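Local coordinates for tungstate ABC transporter, periplasmic tungstate-binding protein (Geobacter sulfurreducens, PDB 3LR1), which probably captures tungstate in the periplasm and delivers it to its ABC transporter, at residues V41-A46 and V60-L65; A99-K102 and E106-K109; H128-D133 and Y167-R172; P156-A161 and A181-V186. All coordinates share one frame; numbering follows the deposited sequence.

Contact 1: V41-A46 and V60-L65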
# COMPACT_ATOMS: atom_id res chain seq x y z
N VAL A 41 -7.63 -7.26 -1.92
CA VAL A 41 -7.07 -8.58 -2.10
C VAL A 41 -5.55 -8.43 -2.09
O VAL A 41 -5.03 -7.32 -1.84
CB VAL A 41 -7.65 -9.26 -3.37
CG1 VAL A 41 -9.11 -9.76 -3.12
CG2 VAL A 41 -7.51 -8.41 -4.61
N GLY A 42 -4.79 -9.48 -2.34
CA GLY A 42 -3.31 -9.31 -2.51
C GLY A 42 -2.96 -8.48 -3.77
O GLY A 42 -3.81 -8.22 -4.65
N THR A 43 -1.74 -7.97 -3.84
CA THR A 43 -1.31 -7.12 -4.96
C THR A 43 -1.48 -7.81 -6.31
O THR A 43 -1.99 -7.22 -7.29
CB THR A 43 0.15 -6.67 -4.78
OG1 THR A 43 0.28 -5.88 -3.58
CG2 THR A 43 0.60 -5.81 -5.92
N GLY A 44 -1.00 -9.05 -6.37
CA GLY A 44 -1.08 -9.83 -7.58
C GLY A 44 -2.52 -10.01 -8.03
O GLY A 44 -2.84 -9.88 -9.17
N GLN A 45 -3.39 -10.33 -7.09
CA GLN A 45 -4.81 -10.55 -7.37
C GLN A 45 -5.56 -9.29 -7.78
O GLN A 45 -6.46 -9.34 -8.66
CB GLN A 45 -5.50 -11.29 -6.20
CG GLN A 45 -6.91 -11.72 -6.47
CD GLN A 45 -6.96 -12.90 -7.46
OE1 GLN A 45 -7.20 -12.69 -8.66
NE2 GLN A 45 -6.63 -14.14 -6.98
N ALA A 46 -5.14 -8.15 -7.25
CA ALA A 46 -5.79 -6.91 -7.59
C ALA A 46 -5.56 -6.63 -9.09
O ALA A 46 -6.47 -6.24 -9.79
CB ALA A 46 -5.31 -5.74 -6.68
N VAL A 60 -3.33 0.64 -6.60
CA VAL A 60 -2.30 -0.15 -5.93
C VAL A 60 -1.03 0.65 -5.81
O VAL A 60 -0.85 1.65 -6.48
CB VAL A 60 -1.97 -1.46 -6.67
CG1 VAL A 60 -3.19 -2.46 -6.64
CG2 VAL A 60 -1.49 -1.19 -8.08
N HIS A 61 -0.14 0.21 -4.97
CA HIS A 61 1.18 0.83 -4.85
C HIS A 61 2.14 -0.30 -5.22
O HIS A 61 2.50 -1.09 -4.39
CB HIS A 61 1.48 1.40 -3.40
CG HIS A 61 2.87 1.95 -3.28
ND1 HIS A 61 3.42 2.78 -4.24
CD2 HIS A 61 3.85 1.72 -2.38
CE1 HIS A 61 4.68 3.04 -3.93
NE2 HIS A 61 4.97 2.41 -2.81
N ALA A 62 2.57 -0.36 -6.47
CA ALA A 62 3.46 -1.46 -6.94
C ALA A 62 3.92 -1.07 -8.33
O ALA A 62 3.36 -1.48 -9.38
CB ALA A 62 2.72 -2.77 -6.99
N ARG A 63 4.89 -0.20 -8.33
CA ARG A 63 5.22 0.54 -9.55
C ARG A 63 5.56 -0.37 -10.76
O ARG A 63 5.03 -0.20 -11.87
CB ARG A 63 6.38 1.52 -9.28
CG ARG A 63 6.77 2.37 -10.51
CD ARG A 63 5.50 2.93 -11.25
NE ARG A 63 5.48 4.39 -11.34
CZ ARG A 63 5.20 5.20 -10.32
NH1 ARG A 63 4.92 4.67 -9.13
NH2 ARG A 63 5.18 6.53 -10.47
N LYS A 64 6.40 -1.37 -10.55
CA LYS A 64 6.78 -2.22 -11.68
C LYS A 64 5.58 -2.95 -12.25
O LYS A 64 5.46 -3.18 -13.45
CB LYS A 64 7.85 -3.24 -11.34
CG LYS A 64 8.91 -2.76 -10.44
CD LYS A 64 10.01 -3.84 -10.18
CE LYS A 64 11.33 -3.17 -9.68
NZ LYS A 64 11.49 -3.07 -8.20
N LEU A 65 4.75 -3.44 -11.36
CA LEU A 65 3.59 -4.19 -11.78
C LEU A 65 2.55 -3.30 -12.47
O LEU A 65 1.91 -3.69 -13.43
CB LEU A 65 2.99 -4.90 -10.58
CG LEU A 65 3.86 -5.99 -9.99
CD1 LEU A 65 3.06 -6.62 -8.84
CD2 LEU A 65 4.30 -7.05 -11.09
O HOH W 1 0.95 -3.29 -3.36
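T43 touches A62 and L65 through a single methyl group, and A46 meets V60 in a separate apolar pair. In the first cluster T43 CG2, anti to its own backbone N, lies 3.9 Å from A62 CB and 3.9 Å from L65 CD1. The side chain of L65 comes to the threonine at a slant, with CD1 leading. In the second, A46 CB and V60 CG1 lie 3.9 Å apart, about one turn further along the helix that starts at T43.

The polar part runs through water. T43 OG1 stands beside the backbone N (chi1 -62°) and lies 2.7 Å from a water, which donates to H61 O over 2.9 Å. No direct hydrogen bond joins the two segments.

Both are helix starts, with G42 and A62 at the N-cap positions; E66 OE1 accepts the N-H of A62. K124 and S125, which precede helix 126-137, also pack on T43, and a bound tungsten lies about 5 Å from its side chain. One threonine thus turns its methyl to apolar neighbours and its hydroxyl to a bridging water, which is consistent with a place beside an oxyanion-binding cleft.

Contact 2: A99-K102 and E106-K109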
# COMPACT_ATOMS: atom_id res chain seq x y z
N ALA A 99 16.20 4.23 16.98
CA ALA A 99 15.73 5.61 17.15
C ALA A 99 16.89 6.58 16.93
O ALA A 99 16.67 7.73 16.61
CB ALA A 99 15.11 5.85 18.53
N LYS A 100 18.12 6.10 17.08
CA LYS A 100 19.27 6.93 16.79
C LYS A 100 19.71 6.96 15.32
O LYS A 100 20.63 7.73 14.98
CB LYS A 100 20.41 6.55 17.70
CG LYS A 100 21.28 5.37 17.29
CD LYS A 100 22.54 5.31 18.25
CE LYS A 100 22.16 5.44 19.81
NZ LYS A 100 23.39 5.46 20.73
N ALA A 101 19.04 6.18 14.46
CA ALA A 101 19.35 6.15 13.02
C ALA A 101 18.91 7.44 12.31
O ALA A 101 17.89 8.03 12.65
CB ALA A 101 18.68 4.98 12.39
N LYS A 102 19.71 7.88 11.34
CA LYS A 102 19.40 9.11 10.63
C LYS A 102 18.73 8.86 9.29
O LYS A 102 18.13 9.76 8.70
CB LYS A 102 20.69 9.95 10.44
CG LYS A 102 21.51 10.26 11.70
CD LYS A 102 20.75 11.04 12.76
CE LYS A 102 21.55 11.10 14.09
NZ LYS A 102 20.70 11.57 15.25
N GLU A 106 20.34 3.23 7.22
CA GLU A 106 21.09 3.05 8.45
C GLU A 106 20.32 2.23 9.48
O GLU A 106 20.90 1.39 10.16
CB GLU A 106 21.48 4.38 9.05
CG GLU A 106 22.41 4.27 10.20
CD GLU A 106 22.95 5.63 10.61
OE1 GLU A 106 22.16 6.49 10.98
OE2 GLU A 106 24.18 5.88 10.58
N ALA A 107 19.03 2.51 9.62
CA ALA A 107 18.20 1.78 10.61
C ALA A 107 18.21 0.30 10.29
O ALA A 107 18.35 -0.54 11.18
CB ALA A 107 16.70 2.34 10.65
N LEU A 108 18.03 -0.04 9.02
CA LEU A 108 17.96 -1.46 8.65
C LEU A 108 19.35 -2.09 8.91
O LEU A 108 19.47 -3.18 9.50
CB LEU A 108 17.50 -1.61 7.20
CG LEU A 108 16.07 -1.12 6.89
CD1 LEU A 108 15.74 -1.36 5.35
CD2 LEU A 108 15.06 -1.81 7.76
N LYS A 109 20.41 -1.38 8.52
CA LYS A 109 21.75 -1.92 8.71
C LYS A 109 22.07 -2.16 10.20
O LYS A 109 22.73 -3.15 10.54
CB LYS A 109 22.77 -1.02 8.04
CG LYS A 109 23.96 -1.77 7.37
CD LYS A 109 25.03 -2.20 8.34
CE LYS A 109 26.38 -2.55 7.62
NZ LYS A 109 27.56 -2.39 8.50
O HOH W 2 23.16 7.82 14.05
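E106 reaches back from the first turn of helix 104-114 to K102, and A107 beside it packs on A101. The glutamate leaves the helix with CG anti to the backbone N (chi1 -172°) and remains extended beyond CG, which carries its carboxylate to the backbone of the preceding loop. There OE1 accepts the N-H of K102 at 2.8 Å. The bond is almost straight, at 168°, and the donor comes in nearly along the axis of the C-O bond. The same oxygen lies 3.5 Å from A101 CA.

The side chains of K102 and E106 run side by side and point the same way, yet they form no salt bridge. K102 is bent at chi2, and its NZ stays 6.8 Å from E106 OE1; what touches the carboxylate oxygen is the root of the lysine, with K102 CB at 3.8 Å. The alanine pair is simpler. A101 CB points at the helix and sits 3.7 Å from A107 CB, close to the helix backbone itself. I88 of strand 78-90 also packs on A107.

A water lying 2.7 Å from K100 O donates to that carbonyl and, weakly, to E106 OE1. T103 OG1 accepts the N-H of E106. The pattern recalls a capping box, but the glutamate takes the amide of K102 instead of that of T103. A negative group near the positive end of a helix would probably be stabilised there, so one carboxylate could both hold the loop and suit the helix start.

Contact 3: H128-D133 and Y167-R172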
# COMPACT_ATOMS: atom_id res chain seq x y z
N HIS A 128 7.20 -4.48 -0.07
CA HIS A 128 8.32 -5.39 -0.32
C HIS A 128 9.38 -4.77 -1.22
O HIS A 128 10.54 -4.75 -0.89
CB HIS A 128 7.82 -6.70 -0.93
CG HIS A 128 8.86 -7.79 -0.95
ND1 HIS A 128 9.69 -8.03 0.13
CD2 HIS A 128 9.16 -8.73 -1.87
CE1 HIS A 128 10.48 -9.06 -0.15
NE2 HIS A 128 10.18 -9.50 -1.35
N THR A 129 8.98 -4.28 -2.38
CA THR A 129 9.91 -3.59 -3.31
C THR A 129 10.69 -2.46 -2.65
O THR A 129 11.89 -2.26 -2.90
CB THR A 129 9.10 -3.05 -4.47
OG1 THR A 129 8.58 -4.15 -5.18
CG2 THR A 129 9.89 -2.12 -5.40
N LYS A 130 10.02 -1.68 -1.81
CA LYS A 130 10.68 -0.58 -1.16
C LYS A 130 11.71 -1.12 -0.17
O LYS A 130 12.86 -0.61 -0.08
CB LYS A 130 9.69 0.35 -0.44
CG LYS A 130 10.35 1.49 0.37
CD LYS A 130 10.92 2.60 -0.47
CE LYS A 130 12.15 3.22 0.18
NZ LYS A 130 12.08 4.73 0.36
N GLU A 131 11.27 -2.13 0.57
CA GLU A 131 12.13 -2.75 1.55
C GLU A 131 13.42 -3.24 0.84
O GLU A 131 14.53 -2.97 1.29
CB GLU A 131 11.40 -3.92 2.25
CG GLU A 131 12.27 -4.63 3.28
CD GLU A 131 12.09 -6.17 3.30
OE1 GLU A 131 11.04 -6.71 2.89
OE2 GLU A 131 13.02 -6.85 3.75
N LEU A 132 13.26 -3.98 -0.27
CA LEU A 132 14.41 -4.50 -1.03
C LEU A 132 15.31 -3.38 -1.57
O LEU A 132 16.59 -3.44 -1.52
CB LEU A 132 13.94 -5.43 -2.14
CG LEU A 132 13.30 -6.75 -1.63
CD1 LEU A 132 13.14 -7.74 -2.80
CD2 LEU A 132 14.03 -7.43 -0.44
N ASP A 133 14.67 -2.31 -2.02
CA ASP A 133 15.44 -1.14 -2.47
C ASP A 133 16.29 -0.57 -1.35
O ASP A 133 17.42 -0.16 -1.60
CB ASP A 133 14.54 -0.04 -3.07
CG ASP A 133 13.90 -0.48 -4.40
OD1 ASP A 133 14.32 -1.52 -4.98
OD2 ASP A 133 12.94 0.22 -4.83
N TYR A 167 11.06 -5.88 14.58
CA TYR A 167 10.91 -4.69 13.81
C TYR A 167 10.30 -5.06 12.45
O TYR A 167 10.40 -6.19 11.99
CB TYR A 167 12.27 -4.04 13.59
CG TYR A 167 12.98 -3.57 14.82
CD1 TYR A 167 12.97 -2.22 15.17
CD2 TYR A 167 13.77 -4.44 15.58
CE1 TYR A 167 13.66 -1.77 16.28
CE2 TYR A 167 14.47 -3.96 16.70
CZ TYR A 167 14.42 -2.63 17.04
OH TYR A 167 15.13 -2.13 18.15
N THR A 168 9.65 -4.10 11.84
CA THR A 168 9.15 -4.25 10.50
C THR A 168 9.02 -2.87 9.84
O THR A 168 8.81 -1.84 10.55
CB THR A 168 7.79 -5.06 10.46
OG1 THR A 168 7.55 -5.44 9.09
CG2 THR A 168 6.60 -4.25 10.99
N LEU A 169 9.13 -2.87 8.51
CA LEU A 169 8.88 -1.74 7.68
C LEU A 169 7.39 -1.79 7.33
O LEU A 169 6.89 -2.82 6.87
CB LEU A 169 9.74 -1.78 6.41
CG LEU A 169 9.56 -0.62 5.46
CD1 LEU A 169 10.33 0.68 6.01
CD2 LEU A 169 10.02 -1.03 4.04
N THR A 170 6.68 -0.71 7.66
CA THR A 170 5.24 -0.63 7.43
C THR A 170 4.85 0.70 6.82
O THR A 170 5.48 1.71 7.07
CB THR A 170 4.40 -0.89 8.76
OG1 THR A 170 2.99 -0.88 8.45
CG2 THR A 170 4.65 0.16 9.83
N ASP A 171 3.80 0.72 5.99
CA ASP A 171 3.20 2.01 5.63
C ASP A 171 2.52 2.57 6.92
O ASP A 171 2.01 1.80 7.75
CB ASP A 171 2.22 1.83 4.50
CG ASP A 171 0.97 1.16 4.94
OD1 ASP A 171 1.00 -0.08 5.08
OD2 ASP A 171 -0.06 1.89 5.15
N ARG A 172 2.55 3.91 7.09
CA ARG A 172 2.04 4.56 8.29
C ARG A 172 0.57 4.39 8.36
O ARG A 172 -0.01 4.26 9.45
CB ARG A 172 2.36 6.03 8.24
CG ARG A 172 2.07 6.77 9.50
CD ARG A 172 2.16 8.31 9.19
NE ARG A 172 3.53 8.71 8.83
CZ ARG A 172 4.47 9.05 9.71
NH1 ARG A 172 4.21 9.06 11.03
NH2 ARG A 172 5.66 9.42 9.30
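E131 and, more distantly, K130 meet L169, joining helix 126-137 to strand 167-171 of the central sheet. Along the helix, H128 comes first and bears on the contact indirectly. Its ring offers ND1, at the edge and in plane, to E131 OE1 in a weak hydrogen bond of 3.3 Å and 146°, while L132 CD1 lies 3.7 Å above one face, offset toward the rim.

K130 follows. Its CB faces the strand; CG is its nearest point, 4.5 Å from L169 CD2, and the chain beyond leads away. The side chain also touches F86 of strand 78-90.

E131 carries the contact proper. L169 CD2 presses against the root of the glutamate, 3.7 Å from E131 CB and equally near E131 CA. L169 has CG anti to its backbone N (chi1 -179°), which projects the branch from the strand onto the helix; F118 of the neighbouring strand touches both residues.

Beyond CB the glutamate turns from the leucine toward polar company. OE1 is bonded to S120 OG, and OE2 to Y147 OH and W135 NE1. The residue therefore has two roles, its methylene packing on the sheet and its buried carboxylate held on both oxygens. Burial would tend to raise its pKa; hydrogen bonds to both oxygens, the one from W135 NE1 among them, would probably counter that shift.

Contact 4: P156-A161 and A181-V186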
# COMPACT_ATOMS: atom_id res chain seq x y z
N PRO A 156 -1.24 -8.64 8.71
CA PRO A 156 -0.66 -9.83 9.37
C PRO A 156 0.82 -9.68 9.71
O PRO A 156 1.30 -10.30 10.66
CB PRO A 156 -0.85 -10.94 8.34
CG PRO A 156 -1.96 -10.46 7.46
CD PRO A 156 -2.19 -8.99 7.65
N VAL A 157 1.56 -8.86 8.94
CA VAL A 157 2.95 -8.66 9.30
C VAL A 157 3.05 -7.84 10.60
O VAL A 157 3.85 -8.16 11.45
CB VAL A 157 3.76 -8.08 8.12
CG1 VAL A 157 5.09 -7.48 8.64
CG2 VAL A 157 3.96 -9.27 7.07
N ILE A 158 2.22 -6.82 10.78
CA ILE A 158 2.24 -6.03 12.03
C ILE A 158 1.89 -6.95 13.19
O ILE A 158 2.52 -6.91 14.29
CB ILE A 158 1.30 -4.81 11.99
CG1 ILE A 158 1.80 -3.80 10.95
CG2 ILE A 158 1.18 -4.23 13.40
CD1 ILE A 158 0.77 -2.62 10.59
N THR A 159 0.92 -7.84 12.99
CA THR A 159 0.62 -8.79 14.07
C THR A 159 1.78 -9.72 14.38
O THR A 159 2.03 -10.01 15.55
CB THR A 159 -0.63 -9.61 13.67
OG1 THR A 159 -1.71 -8.72 13.49
CG2 THR A 159 -1.04 -10.64 14.73
N MSE A 160 2.44 -10.26 13.36
CA MSE A 160 3.56 -11.19 13.59
C MSE A 160 4.70 -10.41 14.24
O MSE A 160 5.27 -10.88 15.18
CB MSE A 160 4.01 -11.82 12.29
CG MSE A 160 5.02 -13.01 12.46
SE MSE A 160 5.70 -13.63 10.70
CE MSE A 160 4.10 -13.35 9.62
N ALA A 161 5.01 -9.19 13.77
CA ALA A 161 6.09 -8.40 14.42
C ALA A 161 5.78 -8.22 15.88
O ALA A 161 6.66 -8.36 16.68
CB ALA A 161 6.32 -7.06 13.78
N ALA A 181 -4.69 -0.86 19.60
CA ALA A 181 -5.70 -1.91 19.70
C ALA A 181 -5.10 -3.24 19.27
O ALA A 181 -5.35 -4.30 19.90
CB ALA A 181 -6.95 -1.61 18.79
N LYS A 182 -4.36 -3.18 18.17
CA LYS A 182 -3.84 -4.37 17.55
C LYS A 182 -2.30 -4.46 17.49
O LYS A 182 -1.81 -5.43 16.95
CB LYS A 182 -4.49 -4.51 16.16
CG LYS A 182 -5.92 -5.08 16.27
CD LYS A 182 -6.86 -4.56 15.20
CE LYS A 182 -6.53 -5.03 13.83
NZ LYS A 182 -7.53 -4.50 12.80
N THR A 183 -1.57 -3.50 18.05
CA THR A 183 -0.12 -3.63 18.32
C THR A 183 0.20 -2.82 19.52
O THR A 183 -0.47 -1.82 19.76
CB THR A 183 0.90 -2.83 17.43
OG1 THR A 183 0.30 -1.86 16.53
CG2 THR A 183 1.95 -3.65 16.93
N ASP A 184 1.33 -3.12 20.15
CA ASP A 184 1.99 -2.22 21.12
C ASP A 184 3.34 -1.72 20.57
O ASP A 184 4.07 -1.06 21.29
CB ASP A 184 2.19 -2.92 22.49
CG ASP A 184 3.03 -4.19 22.40
OD1 ASP A 184 3.40 -4.58 21.29
OD2 ASP A 184 3.34 -4.81 23.44
N LEU A 185 3.69 -2.04 19.31
CA LEU A 185 4.87 -1.51 18.63
C LEU A 185 4.69 -0.00 18.41
O LEU A 185 3.56 0.50 18.29
CB LEU A 185 5.13 -2.21 17.29
CG LEU A 185 5.27 -3.74 17.32
CD1 LEU A 185 5.45 -4.37 15.95
CD2 LEU A 185 6.36 -4.17 18.28
N VAL A 186 5.80 0.70 18.36
CA VAL A 186 5.79 2.12 18.22
C VAL A 186 6.67 2.46 17.03
O VAL A 186 7.56 1.69 16.67
CB VAL A 186 6.34 2.83 19.48
CG1 VAL A 186 5.43 2.59 20.71
CG2 VAL A 186 7.74 2.38 19.75
O HOH W 3 -2.57 -7.87 15.87
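I158 and A161 of helix 154-164 pack against T183 and L185, inside the alpha/beta lobe of a periplasmic-binding-protein fold. The helix precedes strand 167-171, and the segment 181-186 lies in the connection that leads from helix 172-178 into strand 186-190, so the contact closes this connection over the helix.

The tight part is built mainly from methyl contacts. L185 sends CD1 to A161 CB at 3.6 Å. Its CG lies anti to the carbonyl carbon, and the chain continues extended (chi2 177°), which drives CD1 in until it is also 3.9 Å from A161 C. Next to this, the side chains of I158 and T183 cross at about a right angle and meet methyl to methyl, CG2 to CG2, at 3.7 Å. F178 and T174 of helix 172-178 pack on I158 as well, and T162 meets both T183 and L185.

Toward solvent the two segments draw apart. T159 and K182 make no direct contact; a water bridges them, 2.7 Å from T159 OG1 and donating to K182 O over 2.8 Å. T159 OG1 is also bonded to G155 O within the helix, while the lysine leads away and makes a cation-pi contact with F178.

Within the tight part, the hydroxyl of T183 is buried without a polar partner in the model. Its OG1 nearly eclipses the backbone N, with chi1 at only 8°, and lies 4.0 Å from I158 CG2.

How the contacts relate
Contact 1 belongs to one lobe and contacts 2, 3 and 4 to the other, with a bound tungsten in the cleft between them. From that ion the side chains of T43, K130 and I158 are about 5, 9 and 11 Å away, in contacts 1, 3 and 4 respectively. Contacts 1 and 3 touch across the cleft, K64 NZ lying 3.4 Å from T129 CG2. Contacts 3 and 4 are interleaved in sequence: helix 154-164 and strand 167-171 are consecutive, and T170 OG1 lies 3.5 Å from I158 CD1. Contact 2 touches none of the others; its nearest atoms are about 5 Å from contact 3, and its centre is about 28 Å from that of contact 1.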